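Local coordinates for protein A197 (Sulfolobus turreted icosahedral virus, PDB 2C0N) that adopts the GT-A fold and is probably a viral glycosyltransferase, transferring a sugar from an activated donor to an acceptor, at residues 76-81 against 122-127. Sequence-based numbering, arbitrary orientation.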
ATOM      1  N   ALA A  76      20.127  17.809 -11.507  1.00 15.68           N
ATOM      2  CA  ALA A  76      20.966  18.968 -11.756  1.00 16.34           C
ATOM      3  C   ALA A  76      21.798  19.321 -10.522  1.00 16.72           C
ATOM      4  O   ALA A  76      23.010  19.591 -10.635  1.00 15.97           O
ATOM      5  CB  ALA A  76      20.126  20.141 -12.195  1.00 17.15           C
ATOM      6  N   LYS A  77      21.180  19.318  -9.352  1.00 16.02           N
ATOM      7  CA  LYS A  77      21.908  19.647  -8.113  1.00 15.73           C
ATOM      8  C   LYS A  77      23.015  18.632  -7.840  1.00 15.08           C
ATOM      9  O   LYS A  77      24.118  19.027  -7.497  1.00 16.42           O
ATOM     10  CB  LYS A  77      20.977  19.807  -6.902  1.00 15.38           C
ATOM     11  CG  LYS A  77      20.219  21.099  -6.888  1.00 16.00           C
ATOM     12  CD  LYS A  77      21.149  22.312  -6.671  1.00 16.68           C
ATOM     13  CE  LYS A  77      20.574  23.517  -7.383  1.00 17.90           C
ATOM     14  NZ  LYS A  77      21.428  24.699  -7.308  1.00 21.52           N
ATOM     15  N   PHE A  78      22.764  17.344  -8.042  1.00 14.08           N
ATOM     16  CA  PHE A  78      23.826  16.334  -7.866  1.00 13.68           C
ATOM     17  C   PHE A  78      24.981  16.574  -8.875  1.00 14.67           C
ATOM     18  O   PHE A  78      26.149  16.451  -8.524  1.00 14.37           O
ATOM     19  CB  PHE A  78      23.298  14.921  -8.081  1.00 13.81           C
ATOM     20  CG  PHE A  78      22.376  14.428  -6.995  1.00 11.15           C
ATOM     21  CD1 PHE A  78      22.530  14.821  -5.665  1.00 12.63           C
ATOM     22  CD2 PHE A  78      21.345  13.550  -7.303  1.00 13.97           C
ATOM     23  CE1 PHE A  78      21.666  14.314  -4.659  1.00 13.31           C
ATOM     24  CE2 PHE A  78      20.510  13.060  -6.320  1.00 15.48           C
ATOM     25  CZ  PHE A  78      20.670  13.455  -4.991  1.00 14.87           C
ATOM     26  N   ASN A  79      24.624  16.903 -10.110  1.00 14.41           N
ATOM     27  CA  ASN A  79      25.620  17.140 -11.174  1.00 15.06           C
ATOM     28  C   ASN A  79      26.490  18.333 -10.800  1.00 15.08           C
ATOM     29  O   ASN A  79      27.662  18.377 -11.134  1.00 16.14           O
ATOM     30  CB  ASN A  79      24.947  17.483 -12.494  1.00 14.66           C
ATOM     31  CG  ASN A  79      24.189  16.306 -13.137  1.00 17.77           C
ATOM     32  OD1 ASN A  79      24.486  15.125 -12.901  1.00 18.25           O
ATOM     33  ND2 ASN A  79      23.246  16.645 -14.020  1.00 14.27           N
ATOM     34  N   GLU A  80      25.895  19.304 -10.114  1.00 14.42           N
ATOM     35  CA  GLU A  80      26.591  20.508  -9.688  1.00 14.80           C
ATOM     36  C   GLU A  80      27.487  20.280  -8.485  1.00 14.54           C
ATOM     37  O   GLU A  80      28.311  21.140  -8.145  1.00 16.77           O
ATOM     38  CB  GLU A  80      25.584  21.600  -9.372  1.00 14.33           C
ATOM     39  CG  GLU A  80      24.722  21.941 -10.574  1.00 15.75           C
ATOM     40  CD  GLU A  80      23.491  22.790 -10.248  1.00 17.90           C
ATOM     41  OE1 GLU A  80      23.237  23.083  -9.064  1.00 16.46           O
ATOM     42  OE2 GLU A  80      22.798  23.186 -11.224  1.00 16.42           O
ATOM     43  N   GLY A  81      27.315  19.130  -7.843  1.00 15.08           N
ATOM     44  CA  GLY A  81      28.207  18.663  -6.798  1.00 14.63           C
ATOM     45  C   GLY A  81      27.593  18.588  -5.439  1.00 15.03           C
ATOM     46  O   GLY A  81      28.295  18.357  -4.462  1.00 14.84           O
ATOM     47  N   PHE A 122      16.911  12.991  -1.140  1.00 15.04           N
ATOM     48  CA  PHE A 122      17.568  12.272  -2.196  1.00 14.95           C
ATOM     49  C   PHE A 122      19.058  12.305  -1.924  1.00 15.20           C
ATOM     50  O   PHE A 122      19.610  13.367  -1.701  1.00 14.83           O
ATOM     51  CB  PHE A 122      17.276  12.961  -3.535  1.00 15.14           C
ATOM     52  CG  PHE A 122      15.806  12.990  -3.900  1.00 14.80           C
ATOM     53  CD1 PHE A 122      14.958  13.931  -3.334  1.00 17.40           C
ATOM     54  CD2 PHE A 122      15.278  12.057  -4.767  1.00 15.75           C
ATOM     55  CE1 PHE A 122      13.603  13.956  -3.634  1.00 18.24           C
ATOM     56  CE2 PHE A 122      13.938  12.059  -5.062  1.00 16.25           C
ATOM     57  CZ  PHE A 122      13.090  13.025  -4.492  1.00 16.82           C
ATOM     58  N   ILE A 123      19.702  11.135  -1.952  1.00 15.41           N
ATOM     59  CA  ILE A 123      21.117  11.050  -1.630  1.00 15.45           C
ATOM     60  C   ILE A 123      21.850  10.321  -2.747  1.00 15.18           C
ATOM     61  O   ILE A 123      21.504   9.223  -3.121  1.00 14.28           O
ATOM     62  CB  ILE A 123      21.373  10.329  -0.294  1.00 15.07           C
ATOM     63  CG1 ILE A 123      20.400  10.820   0.792  1.00 17.55           C
ATOM     64  CG2 ILE A 123      22.818  10.462   0.073  1.00 16.67           C
ATOM     65  CD1 ILE A 123      20.551  10.097   2.128  1.00 17.94           C
ATOM     66  N   LYS A 124      22.914  10.925  -3.255  1.00 15.87           N
ATOM     67  CA  LYS A 124      23.595  10.288  -4.376  1.00 15.28           C
ATOM     68  C   LYS A 124      24.547   9.155  -3.975  1.00 15.77           C
ATOM     69  O   LYS A 124      25.220   9.199  -2.925  1.00 15.21           O
ATOM     70  CB  LYS A 124      24.304  11.324  -5.257  1.00 15.88           C
ATOM     71  CG  LYS A 124      25.556  11.945  -4.749  1.00 15.20           C
ATOM     72  CD  LYS A 124      26.072  12.942  -5.787  1.00 16.10           C
ATOM     73  CE  LYS A 124      27.328  13.657  -5.393  1.00 15.63           C
ATOM     74  NZ  LYS A 124      27.665  14.828  -6.286  1.00 13.80           N
ATOM     75  N   ARG A 125      24.648   8.177  -4.860  1.00 14.87           N
ATOM     76  CA  ARG A 125      25.490   7.031  -4.623  1.00 15.93           C
ATOM     77  C   ARG A 125      26.940   7.383  -4.311  1.00 16.88           C
ATOM     78  O   ARG A 125      27.546   6.806  -3.415  1.00 17.26           O
ATOM     79  CB  ARG A 125      25.453   6.134  -5.840  1.00 15.62           C
ATOM     80  CG  ARG A 125      26.404   4.956  -5.746  1.00 17.25           C
ATOM     81  CD  ARG A 125      26.167   4.013  -6.879  1.00 17.53           C
ATOM     82  NE  ARG A 125      24.917   3.256  -6.733  1.00 16.02           N
ATOM     83  CZ  ARG A 125      24.745   2.196  -5.942  1.00 15.80           C
ATOM     84  NH1 ARG A 125      25.723   1.757  -5.169  1.00 15.55           N
ATOM     85  NH2 ARG A 125      23.572   1.575  -5.908  1.00 16.50           N
ATOM     86  N   GLU A 126      27.507   8.287  -5.098  1.00 16.86           N
ATOM     87  CA  GLU A 126      28.881   8.702  -4.895  1.00 18.57           C
ATOM     88  C   GLU A 126      29.168   9.065  -3.454  1.00 18.43           C
ATOM     89  O   GLU A 126      30.223   8.711  -2.925  1.00 19.68           O
ATOM     90  CB  GLU A 126      29.245   9.887  -5.793  1.00 19.09           C
ATOM     91  CG  GLU A 126      30.194   9.528  -6.893  1.00 24.11           C
ATOM     92  CD  GLU A 126      31.119  10.681  -7.267  1.00 28.11           C
ATOM     93  OE1 GLU A 126      30.643  11.850  -7.273  1.00 33.05           O
ATOM     94  OE2 GLU A 126      32.326  10.433  -7.544  1.00 33.28           O
ATOM     95  N   PHE A 127      28.260   9.805  -2.832  1.00 17.55           N
ATOM     96  CA  PHE A 127      28.431  10.198  -1.439  1.00 17.76           C
ATOM     97  C   PHE A 127      28.344   9.004  -0.484  1.00 17.95           C
ATOM     98  O   PHE A 127      29.152   8.871   0.442  1.00 18.80           O
ATOM     99  CB  PHE A 127      27.363  11.201  -1.028  1.00 17.04           C
ATOM    100  CG  PHE A 127      27.524  11.681   0.368  1.00 18.36           C
ATOM    101  CD1 PHE A 127      28.590  12.480   0.696  1.00 17.61           C
ATOM    102  CD2 PHE A 127      26.617  11.323   1.366  1.00 18.70           C
ATOM    103  CE1 PHE A 127      28.751  12.955   1.980  1.00 19.94           C
ATOM    104  CE2 PHE A 127      26.800  11.794   2.667  1.00 18.62           C
ATOM    105  CZ  PHE A 127      27.870  12.593   2.961  1.00 18.41           C
TER
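Lys124 lies lengthwise along Phe78, the two side chains running past each other in opposite directions. CB of Lys124 sits over the middle of one face of the Phe78 ring, 3.9 Å from the centroid and 8° off the ring normal, a CH-pi contact. From there the chain goes back toward the helix: CG stands between the backbone N and the carbonyl carbon (chi1 74°), with the chain extended beyond CG, which carries Lys124 CD past Phe78 CD1 at 4.0 Å. That reach brings Lys124 NZ to Phe78 O, a 3.2 Å hydrogen bond with the donor 18° from the carbonyl plane. The same oxygen accepts from Gly81 N at 3.0 Å, one of two bonds of the Schellman motif; the lysine thus ties down the last turn of the helix. The far end of the ring meets the strand edge-on, Phe78 CZ lying 3.5 Å from Phe122 O and 3.7 Å from Phe122 CB. Tyr82 O offers Lys124 NZ a second, weak bond. The contact seats the C-terminal turn of helix 71-80 on the central sheet of the GT-A fold, where strand 120-124 runs antiparallel to both 56-60 and 84-88, and Phe78 also touches Thr56 and Val85 on those two neighbours.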